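PDB 7JGU: fibronectin type-III domain-containing protein from Caldanaerobacter subterraneus subsp. tengcongensis, which is of unknown function but contains a fibronectin type III-like domain, a seven-stranded beta sandwich whose natural form is extremely heat-stable. Local coordinates for residues Y35-V40 / Y67-I72; V8-E13 / N81-S86; L22-S27 / Y56-L61; T2-P7 / A73-G78. One frame throughout, in Å; residues are numbered along the deposited sequence.

Contact 1 of 4, residues Y35-V40 / Y67-I72. Unlike the reference sequence in segment 67-72: Ile72 (reference Arg).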
loop_
_atom_site.group_PDB
_atom_site.type_symbol
_atom_site.label_atom_id
_atom_site.label_comp_id
_atom_site.label_asym_id
_atom_site.label_seq_id
_atom_site.Cartn_x
_atom_site.Cartn_y
_atom_site.Cartn_z
ATOM N N TYR A 35 -4.797 -7.661 -3.504
ATOM C CA TYR A 35 -3.799 -7.058 -2.647
ATOM C C TYR A 35 -4.512 -6.385 -1.488
ATOM O O TYR A 35 -5.633 -5.900 -1.644
ATOM C CB TYR A 35 -2.984 -6.016 -3.418
ATOM C CG TYR A 35 -2.356 -6.546 -4.672
ATOM C CD1 TYR A 35 -3.047 -6.538 -5.873
ATOM C CD2 TYR A 35 -1.091 -7.090 -4.657
ATOM C CE1 TYR A 35 -2.476 -7.050 -7.041
ATOM C CE2 TYR A 35 -0.515 -7.597 -5.816
ATOM C CZ TYR A 35 -1.209 -7.579 -6.998
ATOM O OH TYR A 35 -0.640 -8.087 -8.154
ATOM N N GLU A 36 -3.848 -6.358 -0.340
ATOM C CA GLU A 36 -4.395 -5.713 0.843
ATOM C C GLU A 36 -3.373 -4.740 1.400
ATOM O O GLU A 36 -2.190 -5.064 1.495
ATOM C CB GLU A 36 -4.786 -6.739 1.907
ATOM C CG GLU A 36 -5.736 -6.213 2.963
ATOM C CD GLU A 36 -6.478 -7.297 3.710
ATOM O OE1 GLU A 36 -6.399 -8.484 3.323
ATOM O OE2 GLU A 36 -7.151 -6.954 4.699
ATOM N N ILE A 37 -3.838 -3.549 1.734
ATOM C CA ILE A 37 -3.011 -2.457 2.200
ATOM C C ILE A 37 -3.359 -2.135 3.635
ATOM O O ILE A 37 -4.535 -2.029 3.992
ATOM C CB ILE A 37 -3.286 -1.211 1.334
ATOM C CG1 ILE A 37 -3.093 -1.519 -0.146
ATOM C CG2 ILE A 37 -2.463 -0.033 1.825
ATOM C CD1 ILE A 37 -3.766 -0.484 -1.038
ATOM N N TYR A 38 -2.321 -1.880 4.418
ATOM C CA TYR A 38 -2.424 -1.495 5.816
ATOM C C TYR A 38 -1.633 -0.218 6.050
ATOM O O TYR A 38 -0.608 0.017 5.417
ATOM C CB TYR A 38 -1.846 -2.582 6.720
ATOM C CG TYR A 38 -2.549 -3.908 6.568
ATOM C CD1 TYR A 38 -2.218 -4.763 5.531
ATOM C CD2 TYR A 38 -3.538 -4.294 7.453
ATOM C CE1 TYR A 38 -2.863 -5.969 5.378
ATOM C CE2 TYR A 38 -4.190 -5.516 7.316
ATOM C CZ TYR A 38 -3.844 -6.344 6.272
ATOM O OH TYR A 38 -4.456 -7.561 6.118
ATOM N N LEU A 39 -2.106 0.580 6.994
ATOM C CA LEU A 39 -1.364 1.703 7.529
ATOM C C LEU A 39 -0.530 1.221 8.705
ATOM O O LEU A 39 -1.033 0.535 9.595
ATOM C CB LEU A 39 -2.352 2.760 8.012
ATOM C CG LEU A 39 -1.715 3.967 8.680
ATOM C CD1 LEU A 39 -0.944 4.762 7.661
ATOM C CD2 LEU A 39 -2.768 4.832 9.345
ATOM N N VAL A 40 0.736 1.586 8.720
ATOM C CA VAL A 40 1.612 1.298 9.847
ATOM C C VAL A 40 1.454 2.469 10.811
ATOM O O VAL A 40 1.878 3.587 10.518
ATOM C CB VAL A 40 3.061 1.111 9.387
ATOM C CG1 VAL A 40 3.928 0.691 10.543
ATOM C CG2 VAL A 40 3.124 0.086 8.267
ATOM N N TYR A 67 3.827 8.890 6.167
ATOM C CA TYR A 67 2.980 7.716 6.227
ATOM C C TYR A 67 3.756 6.515 5.727
ATOM O O TYR A 67 4.427 6.578 4.697
ATOM C CB TYR A 67 1.727 7.906 5.374
ATOM C CG TYR A 67 0.734 8.847 5.998
ATOM C CD1 TYR A 67 -0.123 8.419 6.999
ATOM C CD2 TYR A 67 0.660 10.166 5.603
ATOM C CE1 TYR A 67 -1.035 9.274 7.576
ATOM C CE2 TYR A 67 -0.246 11.024 6.181
ATOM C CZ TYR A 67 -1.084 10.579 7.165
ATOM O OH TYR A 67 -1.983 11.450 7.736
ATOM N N THR A 68 3.610 5.416 6.435
ATOM C CA THR A 68 4.181 4.141 6.045
ATOM C C THR A 68 3.045 3.160 5.862
ATOM O O THR A 68 2.140 3.087 6.704
ATOM C CB THR A 68 5.175 3.640 7.089
ATOM O OG1 THR A 68 6.218 4.611 7.257
ATOM C CG2 THR A 68 5.790 2.323 6.656
ATOM N N PHE A 69 3.119 2.392 4.780
ATOM C CA PHE A 69 2.104 1.413 4.434
ATOM C C PHE A 69 2.727 0.042 4.279
ATOM O O PHE A 69 3.885 -0.081 3.922
ATOM C CB PHE A 69 1.391 1.797 3.136
ATOM C CG PHE A 69 0.711 3.133 3.200
ATOM C CD1 PHE A 69 -0.563 3.238 3.717
ATOM C CD2 PHE A 69 1.362 4.290 2.800
ATOM C CE1 PHE A 69 -1.188 4.470 3.810
ATOM C CE2 PHE A 69 0.735 5.520 2.893
ATOM C CZ PHE A 69 -0.535 5.602 3.386
ATOM N N ALA A 70 1.923 -0.978 4.530
ATOM C CA ALA A 70 2.293 -2.373 4.336
ATOM C C ALA A 70 1.353 -2.983 3.313
ATOM O O ALA A 70 0.165 -2.679 3.288
ATOM C CB ALA A 70 2.249 -3.159 5.634
ATOM N N LEU A 71 1.895 -3.833 2.460
ATOM C CA LEU A 71 1.179 -4.429 1.344
ATOM C C LEU A 71 1.429 -5.922 1.338
ATOM O O LEU A 71 2.548 -6.366 1.587
ATOM C CB LEU A 71 1.728 -3.839 0.054
ATOM C CG LEU A 71 1.201 -4.365 -1.261
ATOM C CD1 LEU A 71 -0.221 -3.913 -1.526
ATOM C CD2 LEU A 71 2.117 -3.891 -2.388
ATOM N N ILE A 72 0.365 -6.681 1.076
ATOM C CA ILE A 72 0.459 -8.111 0.805
ATOM C C ILE A 72 -0.294 -8.431 -0.474
ATOM O O ILE A 72 -1.237 -7.734 -0.863
ATOM C CB ILE A 72 -0.088 -8.993 1.936
ATOM C CG1 ILE A 72 -1.389 -8.421 2.510
ATOM C CG2 ILE A 72 0.936 -9.112 3.010
ATOM C CD1 ILE A 72 -2.219 -9.436 3.297
HETATM O O HOH W 1 2.273 5.698 8.969
#

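Contact 2 of 4, residues V8-E13 / N81-S86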
loop_
_atom_site.group_PDB
_atom_site.type_symbol
_atom_site.label_atom_id
_atom_site.label_comp_id
_atom_site.label_asym_id
_atom_site.label_seq_id
_atom_site.Cartn_x
_atom_site.Cartn_y
_atom_site.Cartn_z
ATOM N N VAL A 8 6.755 -6.322 -5.452
ATOM C CA VAL A 8 7.951 -5.501 -5.533
ATOM C C VAL A 8 7.559 -4.180 -6.173
ATOM O O VAL A 8 6.432 -4.000 -6.635
ATOM C CB VAL A 8 9.109 -6.195 -6.278
ATOM C CG1 VAL A 8 9.540 -7.448 -5.512
ATOM C CG2 VAL A 8 8.716 -6.556 -7.697
ATOM N N GLY A 9 8.501 -3.248 -6.187
ATOM C CA GLY A 9 8.206 -1.939 -6.731
ATOM C C GLY A 9 7.093 -1.217 -6.004
ATOM O O GLY A 9 6.329 -0.482 -6.638
ATOM N N PHE A 10 6.972 -1.412 -4.695
ATOM C CA PHE A 10 5.913 -0.774 -3.910
ATOM C C PHE A 10 6.371 0.640 -3.598
ATOM O O PHE A 10 7.353 0.835 -2.874
ATOM C CB PHE A 10 5.670 -1.554 -2.626
ATOM C CG PHE A 10 4.583 -1.002 -1.744
ATOM C CD1 PHE A 10 3.523 -0.304 -2.268
ATOM C CD2 PHE A 10 4.626 -1.223 -0.386
ATOM C CE1 PHE A 10 2.526 0.183 -1.417
ATOM C CE2 PHE A 10 3.653 -0.744 0.442
ATOM C CZ PHE A 10 2.599 -0.069 -0.080
ATOM N N TRP A 11 5.691 1.614 -4.174
ATOM C CA TRP A 11 6.044 3.018 -4.064
ATOM C C TRP A 11 4.845 3.811 -3.585
ATOM O O TRP A 11 3.707 3.531 -3.953
ATOM C CB TRP A 11 6.468 3.551 -5.428
ATOM C CG TRP A 11 7.631 2.795 -6.013
ATOM C CD1 TRP A 11 8.681 2.240 -5.332
ATOM C CD2 TRP A 11 7.852 2.491 -7.392
ATOM N NE1 TRP A 11 9.534 1.621 -6.198
ATOM C CE2 TRP A 11 9.047 1.745 -7.475
ATOM C CE3 TRP A 11 7.143 2.758 -8.567
ATOM C CZ2 TRP A 11 9.562 1.290 -8.685
ATOM C CZ3 TRP A 11 7.649 2.296 -9.768
ATOM C CH2 TRP A 11 8.850 1.571 -9.822
ATOM N N VAL A 12 5.126 4.833 -2.792
ATOM C CA VAL A 12 4.120 5.738 -2.275
ATOM C C VAL A 12 4.448 7.090 -2.879
ATOM O O VAL A 12 5.537 7.622 -2.647
ATOM C CB VAL A 12 4.154 5.779 -0.744
ATOM C CG1 VAL A 12 3.135 6.764 -0.197
ATOM C CG2 VAL A 12 3.912 4.398 -0.162
ATOM N N GLU A 13 3.533 7.623 -3.678
ATOM C CA GLU A 13 3.799 8.759 -4.538
ATOM C C GLU A 13 2.885 9.918 -4.183
ATOM O O GLU A 13 1.727 9.736 -3.798
ATOM C CB GLU A 13 3.607 8.382 -6.016
ATOM C CG GLU A 13 4.637 7.380 -6.536
ATOM C CD GLU A 13 4.208 6.724 -7.832
ATOM O OE1 GLU A 13 3.252 7.229 -8.457
ATOM O OE2 GLU A 13 4.819 5.705 -8.221
ATOM N N ASN A 81 4.396 -12.609 1.986
ATOM C CA ASN A 81 4.931 -11.774 3.055
ATOM C C ASN A 81 4.582 -10.298 2.819
ATOM O O ASN A 81 4.215 -9.887 1.713
ATOM C CB ASN A 81 6.452 -11.923 3.154
ATOM C CG ASN A 81 6.870 -13.207 3.850
ATOM O OD1 ASN A 81 6.032 -14.037 4.218
ATOM N ND2 ASN A 81 8.173 -13.382 4.028
ATOM N N PHE A 82 4.708 -9.500 3.875
ATOM C CA PHE A 82 4.457 -8.072 3.810
ATOM C C PHE A 82 5.658 -7.307 3.265
ATOM O O PHE A 82 6.812 -7.638 3.557
ATOM C CB PHE A 82 4.220 -7.525 5.219
ATOM C CG PHE A 82 2.890 -7.864 5.801
ATOM C CD1 PHE A 82 1.776 -7.102 5.509
ATOM C CD2 PHE A 82 2.757 -8.925 6.671
ATOM C CE1 PHE A 82 0.540 -7.417 6.056
ATOM C CE2 PHE A 82 1.539 -9.230 7.222
ATOM C CZ PHE A 82 0.429 -8.466 6.920
ATOM N N VAL A 83 5.368 -6.238 2.527
ATOM C CA VAL A 83 6.373 -5.272 2.095
ATOM C C VAL A 83 5.875 -3.891 2.481
ATOM O O VAL A 83 4.674 -3.643 2.506
ATOM C CB VAL A 83 6.669 -5.344 0.588
ATOM C CG1 VAL A 83 7.107 -6.726 0.247
ATOM C CG2 VAL A 83 5.460 -4.960 -0.232
ATOM N N THR A 84 6.800 -2.997 2.808
ATOM C CA THR A 84 6.427 -1.653 3.238
ATOM C C THR A 84 7.044 -0.581 2.355
ATOM O O THR A 84 8.043 -0.799 1.676
ATOM C CB THR A 84 6.775 -1.382 4.712
ATOM O OG1 THR A 84 8.194 -1.480 4.891
ATOM C CG2 THR A 84 6.052 -2.345 5.641
ATOM N N ALA A 85 6.435 0.598 2.408
ATOM C CA ALA A 85 6.927 1.761 1.690
ATOM C C ALA A 85 6.377 2.993 2.388
ATOM O O ALA A 85 5.351 2.930 3.060
ATOM C CB ALA A 85 6.492 1.753 0.227
ATOM N N SER A 86 7.055 4.123 2.193
ATOM C CA SER A 86 6.711 5.339 2.904
ATOM C C SER A 86 6.772 6.537 1.974
ATOM O O SER A 86 7.496 6.536 0.985
ATOM C CB SER A 86 7.716 5.629 4.036
ATOM O OG SER A 86 7.713 4.619 5.014
HETATM O O HOH W 2 8.888 -0.772 -1.068
HETATM O O HOH W 3 7.714 5.070 -1.458
#

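Contact 3 of 4, residues L22-S27 / Y56-L61. Unlike the reference sequence in segment 22-27: Leu23 (reference Arg), Thr25 (reference Arg).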
loop_
_atom_site.group_PDB
_atom_site.type_symbol
_atom_site.label_atom_id
_atom_site.label_comp_id
_atom_site.label_asym_id
_atom_site.label_seq_id
_atom_site.Cartn_x
_atom_site.Cartn_y
_atom_site.Cartn_z
ATOM N N LEU A 22 -2.287 10.189 -0.936
ATOM C CA LEU A 22 -1.097 9.542 -1.471
ATOM C C LEU A 22 -1.528 8.447 -2.432
ATOM O O LEU A 22 -2.565 7.807 -2.228
ATOM C CB LEU A 22 -0.240 8.934 -0.355
ATOM C CG LEU A 22 0.467 9.971 0.526
ATOM C CD1 LEU A 22 1.071 9.295 1.760
ATOM C CD2 LEU A 22 1.524 10.719 -0.263
ATOM N N LEU A 23 -0.719 8.228 -3.466
ATOM C CA LEU A 23 -0.972 7.195 -4.462
ATOM C C LEU A 23 0.004 6.061 -4.240
ATOM O O LEU A 23 1.216 6.241 -4.344
ATOM C CB LEU A 23 -0.826 7.766 -5.861
ATOM C CG LEU A 23 -0.970 6.739 -6.985
ATOM C CD1 LEU A 23 -2.307 6.033 -6.941
ATOM C CD2 LEU A 23 -0.817 7.422 -8.328
ATOM N N LEU A 24 -0.519 4.923 -3.873
ATOM C CA LEU A 24 0.290 3.720 -3.728
ATOM C C LEU A 24 0.263 2.936 -5.030
ATOM O O LEU A 24 -0.785 2.790 -5.647
ATOM C CB LEU A 24 -0.310 2.840 -2.630
ATOM C CG LEU A 24 0.001 3.241 -1.195
ATOM C CD1 LEU A 24 -0.321 4.698 -0.909
ATOM C CD2 LEU A 24 -0.722 2.329 -0.228
ATOM N N THR A 25 1.412 2.406 -5.424
ATOM C CA THR A 25 1.461 1.562 -6.602
ATOM C C THR A 25 2.466 0.447 -6.374
ATOM O O THR A 25 3.374 0.555 -5.545
ATOM C CB THR A 25 1.815 2.340 -7.868
ATOM O OG1 THR A 25 1.515 1.523 -9.004
ATOM C CG2 THR A 25 3.278 2.678 -7.893
ATOM N N TRP A 26 2.289 -0.635 -7.116
ATOM C CA TRP A 26 3.143 -1.802 -6.961
ATOM C C TRP A 26 3.101 -2.607 -8.253
ATOM O O TRP A 26 2.262 -2.393 -9.126
ATOM C CB TRP A 26 2.725 -2.665 -5.750
ATOM C CG TRP A 26 1.287 -3.046 -5.795
ATOM C CD1 TRP A 26 0.745 -4.143 -6.393
ATOM C CD2 TRP A 26 0.183 -2.312 -5.246
ATOM N NE1 TRP A 26 -0.601 -4.132 -6.261
ATOM C CE2 TRP A 26 -0.983 -3.034 -5.545
ATOM C CE3 TRP A 26 0.074 -1.116 -4.537
ATOM C CZ2 TRP A 26 -2.240 -2.609 -5.179
ATOM C CZ3 TRP A 26 -1.174 -0.704 -4.158
ATOM C CH2 TRP A 26 -2.317 -1.432 -4.493
ATOM N N SER A 27 4.000 -3.576 -8.338
ATOM C CA SER A 27 4.092 -4.364 -9.556
ATOM C C SER A 27 3.042 -5.472 -9.582
ATOM O O SER A 27 2.568 -5.944 -8.556
ATOM C CB SER A 27 5.472 -4.995 -9.659
ATOM O OG SER A 27 5.637 -5.960 -8.636
ATOM N N TYR A 56 -3.602 2.407 -5.686
ATOM C CA TYR A 56 -4.703 2.760 -4.794
ATOM C C TYR A 56 -4.455 4.142 -4.216
ATOM O O TYR A 56 -3.360 4.413 -3.730
ATOM C CB TYR A 56 -4.829 1.733 -3.645
ATOM C CG TYR A 56 -6.145 1.835 -2.915
ATOM C CD1 TYR A 56 -7.267 1.140 -3.370
ATOM C CD2 TYR A 56 -6.290 2.630 -1.794
ATOM C CE1 TYR A 56 -8.480 1.228 -2.734
ATOM C CE2 TYR A 56 -7.525 2.744 -1.156
ATOM C CZ TYR A 56 -8.613 2.042 -1.640
ATOM O OH TYR A 56 -9.827 2.146 -1.010
ATOM N N TYR A 57 -5.472 4.990 -4.255
ATOM C CA TYR A 57 -5.399 6.314 -3.655
ATOM C C TYR A 57 -5.856 6.251 -2.208
ATOM O O TYR A 57 -6.984 5.847 -1.930
ATOM C CB TYR A 57 -6.306 7.287 -4.404
ATOM C CG TYR A 57 -5.790 7.736 -5.729
ATOM C CD1 TYR A 57 -4.951 8.834 -5.834
ATOM C CD2 TYR A 57 -6.149 7.075 -6.886
ATOM C CE1 TYR A 57 -4.485 9.260 -7.055
ATOM C CE2 TYR A 57 -5.698 7.487 -8.110
ATOM C CZ TYR A 57 -4.863 8.587 -8.189
ATOM O OH TYR A 57 -4.402 9.015 -9.405
ATOM N N VAL A 58 -4.964 6.592 -1.288
ATOM C CA VAL A 58 -5.309 6.694 0.123
ATOM C C VAL A 58 -5.636 8.147 0.398
ATOM O O VAL A 58 -4.795 9.030 0.213
ATOM C CB VAL A 58 -4.183 6.175 1.029
ATOM C CG1 VAL A 58 -4.560 6.317 2.489
ATOM C CG2 VAL A 58 -3.854 4.729 0.674
ATOM N N THR A 59 -6.857 8.385 0.829
ATOM C CA THR A 59 -7.391 9.729 0.935
ATOM C C THR A 59 -7.582 10.109 2.395
ATOM O O THR A 59 -7.394 9.300 3.308
ATOM C CB THR A 59 -8.747 9.818 0.227
ATOM O OG1 THR A 59 -9.641 8.877 0.837
ATOM C CG2 THR A 59 -8.614 9.513 -1.247
ATOM N N ASN A 60 -7.953 11.372 2.595
ATOM C CA ASN A 60 -8.252 11.921 3.918
ATOM C C ASN A 60 -7.067 11.790 4.869
ATOM O O ASN A 60 -7.228 11.544 6.068
ATOM C CB ASN A 60 -9.532 11.319 4.489
ATOM C CG ASN A 60 -10.743 11.661 3.646
ATOM O OD1 ASN A 60 -10.847 12.770 3.118
ATOM N ND2 ASN A 60 -11.652 10.712 3.497
ATOM N N LEU A 61 -5.876 12.011 4.339
ATOM C CA LEU A 61 -4.658 12.051 5.128
ATOM C C LEU A 61 -4.398 13.462 5.637
ATOM O O LEU A 61 -4.962 14.440 5.143
ATOM C CB LEU A 61 -3.476 11.573 4.280
ATOM C CG LEU A 61 -3.595 10.127 3.795
ATOM C CD1 LEU A 61 -2.404 9.791 2.927
ATOM C CD2 LEU A 61 -3.721 9.152 4.946
#

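Contact 4 of 4, residues T2-P7 / A73-G78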
loop_
_atom_site.group_PDB
_atom_site.type_symbol
_atom_site.label_atom_id
_atom_site.label_comp_id
_atom_site.label_asym_id
_atom_site.label_seq_id
_atom_site.Cartn_x
_atom_site.Cartn_y
_atom_site.Cartn_z
ATOM N N THR A 2 0.746 -22.285 -5.141
ATOM C CA THR A 2 1.420 -21.687 -3.999
ATOM C C THR A 2 0.815 -20.326 -3.687
ATOM O O THR A 2 0.045 -19.790 -4.480
ATOM C CB THR A 2 2.916 -21.490 -4.280
ATOM O OG1 THR A 2 3.082 -20.529 -5.330
ATOM C CG2 THR A 2 3.561 -22.801 -4.687
ATOM N N VAL A 3 1.164 -19.759 -2.539
ATOM C CA VAL A 3 0.762 -18.389 -2.228
ATOM C C VAL A 3 1.439 -17.454 -3.222
ATOM O O VAL A 3 2.402 -17.847 -3.899
ATOM C CB VAL A 3 1.076 -18.007 -0.772
ATOM C CG1 VAL A 3 0.497 -19.036 0.175
ATOM C CG2 VAL A 3 2.577 -17.845 -0.555
ATOM N N PRO A 4 0.987 -16.217 -3.348
ATOM C CA PRO A 4 1.610 -15.321 -4.318
ATOM C C PRO A 4 3.010 -14.942 -3.899
ATOM O O PRO A 4 3.401 -15.028 -2.728
ATOM C CB PRO A 4 0.707 -14.084 -4.307
ATOM C CG PRO A 4 -0.562 -14.527 -3.629
ATOM C CD PRO A 4 -0.148 -15.576 -2.664
ATOM N N ASP A 5 3.755 -14.476 -4.889
ATOM C CA ASP A 5 5.012 -13.813 -4.622
ATOM C C ASP A 5 4.764 -12.554 -3.792
ATOM O O ASP A 5 3.670 -11.996 -3.761
ATOM C CB ASP A 5 5.655 -13.381 -5.938
ATOM C CG ASP A 5 6.310 -14.525 -6.710
ATOM O OD1 ASP A 5 6.337 -15.673 -6.236
ATOM O OD2 ASP A 5 6.813 -14.264 -7.822
ATOM N N GLU A 6 5.796 -12.101 -3.124
ATOM C CA GLU A 6 5.742 -10.781 -2.493
ATOM C C GLU A 6 5.758 -9.699 -3.568
ATOM O O GLU A 6 6.544 -9.790 -4.516
ATOM C CB GLU A 6 6.975 -10.686 -1.602
ATOM C CG GLU A 6 7.052 -9.508 -0.715
ATOM C CD GLU A 6 8.342 -9.488 0.103
ATOM O OE1 GLU A 6 8.648 -10.502 0.768
ATOM O OE2 GLU A 6 9.053 -8.466 0.082
ATOM N N PRO A 7 4.898 -8.670 -3.482
ATOM C CA PRO A 7 4.994 -7.566 -4.439
ATOM C C PRO A 7 6.330 -6.869 -4.323
ATOM O O PRO A 7 6.924 -6.799 -3.249
ATOM C CB PRO A 7 3.842 -6.634 -4.037
ATOM C CG PRO A 7 2.890 -7.505 -3.312
ATOM C CD PRO A 7 3.756 -8.483 -2.560
ATOM N N ALA A 73 0.105 -9.537 -1.102
ATOM C CA ALA A 73 -0.657 -10.146 -2.180
ATOM C C ALA A 73 -1.324 -11.391 -1.608
ATOM O O ALA A 73 -0.755 -12.068 -0.758
ATOM C CB ALA A 73 0.262 -10.549 -3.320
ATOM N N VAL A 74 -2.516 -11.709 -2.109
ATOM C CA VAL A 74 -3.330 -12.775 -1.532
ATOM C C VAL A 74 -3.931 -13.625 -2.641
ATOM O O VAL A 74 -4.334 -13.114 -3.692
ATOM C CB VAL A 74 -4.456 -12.173 -0.673
ATOM C CG1 VAL A 74 -5.181 -13.263 0.085
ATOM C CG2 VAL A 74 -3.918 -11.125 0.287
ATOM N N ASN A 75 -3.980 -14.933 -2.415
ATOM C CA ASN A 75 -4.786 -15.826 -3.240
ATOM C C ASN A 75 -5.456 -16.832 -2.315
ATOM O O ASN A 75 -5.374 -16.721 -1.085
ATOM C CB ASN A 75 -3.983 -16.438 -4.395
ATOM C CG ASN A 75 -2.940 -17.421 -3.943
ATOM O OD1 ASN A 75 -2.996 -17.965 -2.849
ATOM N ND2 ASN A 75 -1.968 -17.665 -4.803
ATOM N N GLU A 76 -6.111 -17.827 -2.926
ATOM C CA GLU A 76 -6.903 -18.784 -2.159
ATOM C C GLU A 76 -6.046 -19.578 -1.186
ATOM O O GLU A 76 -6.560 -20.097 -0.185
ATOM C CB GLU A 76 -7.623 -19.756 -3.103
ATOM C CG GLU A 76 -8.551 -19.080 -4.089
ATOM C CD GLU A 76 -7.888 -18.814 -5.426
ATOM O OE1 GLU A 76 -6.637 -18.677 -5.467
ATOM O OE2 GLU A 76 -8.619 -18.746 -6.440
ATOM N N LEU A 77 -4.756 -19.717 -1.470
ATOM C CA LEU A 77 -3.874 -20.503 -0.623
ATOM C C LEU A 77 -3.338 -19.700 0.549
ATOM O O LEU A 77 -2.889 -20.288 1.539
ATOM C CB LEU A 77 -2.707 -21.047 -1.451
ATOM C CG LEU A 77 -3.014 -22.135 -2.483
ATOM C CD1 LEU A 77 -3.518 -23.388 -1.787
ATOM C CD2 LEU A 77 -4.012 -21.671 -3.547
ATOM N N GLY A 78 -3.380 -18.377 0.466
ATOM C CA GLY A 78 -2.911 -17.543 1.542
ATOM C C GLY A 78 -2.224 -16.296 1.034
ATOM O O GLY A 78 -2.252 -15.978 -0.157
#

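Contact 1 of 4, residues Y35-V40 / Y67-I72
The Tyr38 ring meets strand 66-75 edge-on: the carbonyl oxygen of Ala70 lies in its plane, and CG1 of Ile72 (unlike the reference here), in one of its two conformers, comes to the same rim, 4.1 Å from Tyr38 CE1. Strands 34-41 and 66-75 are the two inner strands of the four-stranded antiparallel sheet of a fibronectin type III sandwich, their short axes 4.5 Å apart at 147°. The ring of Tyr67 likewise offers an edge, with Leu39 CD1 3.8 Å from Tyr67 CD1; the same methyl reaches CE1 of Phe69 at 3.9 Å, and Phe69 takes the carbonyl oxygen of Tyr38 near its ring plane. Leu39 extends away from its backbone N (chi1 176°), which swings CD1 across to both rings.

Ile37, Leu39, Phe69 and Leu71 point into the sandwich, where Leu22 and Leu24 of the facing sheet meet Phe69; Glu36, Tyr38, Val40, Thr68, Ala70 and Ile72 lie on the other face. Glu36-Ile72 and Tyr38-Ala70 are hydrogen-bonded pairs, each with two backbone bonds, the shortest from Tyr38 N to Ala70 O (2.8 Å, 162° at hydrogen). Beside Val40 and Thr68, one water donates to Val40 O at 2.6 Å and accepts from Thr68 N.

Contact 2 of 4, residues V8-E13 / N81-S86
Phe10 lays one face of its ring against the methyl of Ala85. Ala85 CB stands 3.9 Å from the ring centroid and 23° off the normal, a CH-pi contact displaced toward the CD2 side, where the distance from Ala85 CB to Phe10 CD2 is 3.6 Å. Phe10 has CG anti to its backbone N (chi1 -179°), a setting that carries the ring toward segment 81-86, where it is buried. In the conformer described, CG2 of Val83 reaches the same rim, 3.8 Å from Phe10 CD2, while Val12 brings CG2 to within 3.7 Å of Ala85 CB. The methyl meets the aromatic face and the Val12 branch on two adjacent sides.

No direct hydrogen bond joins the segments. Their strands run roughly parallel, at 25°, but 5.8 Å apart at the axes, and two waters span the gap: one donates to both Phe10 O and Thr84 O, the other accepts from Val12 N (2.9 Å) and donates to Ser86 O.

The contact closes one side of the sandwich between the edge strands 11-15 and 78-88, which belong to different sheets. Phe10 reaches Leu24 of strand 21-25, partner of strand 11-15, and Phe69 and Leu71 of strand 66-75, partner of strand 78-88.

Contact 3 of 4, residues L22-S27 / Y56-L61
Tyr56 pairs with Leu24 through two backbone bonds, Leu24 N to Tyr56 O at 2.9 Å and Tyr56 N to Leu24 O, the latter more bent (149° at hydrogen). Its CB approaches the edge of the indole of Trp26, 4.1 Å from CH2, the two side chains running alongside each other.

Tyr57 projects from the other surface of the sheet. Leu23, which differs from the reference sequence, sets CD1 squarely over its ring, 3.7 Å from the centroid and only 5° off the normal, with all six ring carbons at similar distances. The approach follows from the torsions: Leu23 CG is anti to the backbone N (chi1 176°), whereas Tyr57 CG lies beside its own N, and the side chains converge.

Val58 returns to the Tyr56 side. It forms a second hydrogen-bonded pair, Val58 N giving to Leu22 O at 2.8 Å, and its CG2 packs 3.9 Å from Leu24 CD1. Beyond the strand, Leu61 turns toward Leu22 and their CD1 methyls meet at 3.7 Å, the side chains crossing at about a right angle.

Leu22, Leu24 and Val58 face the sandwich interior, where Phe69 and Ile37 of the opposing sheet meet Leu24. Antiparallel pairing of strands 21-25 and 55-58 completes the three-stranded sheet characteristic of a fibronectin type III domain.

Contact 4 of 4, residues T2-P7 / A73-G78
A type I beta turn, Asn75 to Gly78, links the last two strands of the fibronectin type III sandwich, and the N-terminal segment 2-7 packs against it. The Asn75 amide bonds to the N-terminal segment through ND2 and to its own turn through OD1. ND2 donates at 2.9 Å, nearly straight (167° at hydrogen), onto an in-plane lone pair of Thr2 O, which itself lies close to the amide plane. OD1 accepts from Leu77 N at 2.8 Å, which makes an Asx turn, though this donor stands 37° above the carbonyl plane. Asn75 CG sits between its own N and carbonyl carbon (chi1 69°), folding the amide back over the turn while ND2 reaches the N-terminal segment.

Pro4 crosses that amide, its CD 3.5 Å from Asn75 ND2 and 3.3 Å from Gly78 O. At its other end, Pro4 CB meets Ala73 CB at 3.7 Å, and Pro7 CG approaches the same methyl at 4.0 Å. Val3 CG1 lies 4.1 Å from Leu77 CB.

The N-terminal segment runs beside the end of strand 66-75. Asn75 ND2 has a second acceptor, Gly31 O; Ala73 pairs with Ser80 of strand 78-88 and touches Tyr35 of strand 34-41.

Overall arrangement
The four contacts define one fibronectin type III sandwich. Contact 1 joins central strands of the four-stranded sheet and contact 3 two strands of the three-stranded sheet; their centres lie about 10 Å apart, and they meet where Leu71 and Tyr35 pack on Trp26. Contact 2 bridges the sheets along one side, its centre about 8 Å from that of contact 1. Contact 4 lies toward one end, its centre about 15 Å from that of contact 1, with which it shares strand 66-75. Along the chain, contacts 1 and 3 alternate, and both are nested within the loops closed by contacts 2 and 4. Contacts 2 and 4 thus join N-terminal residues to the last strands of the sandwich.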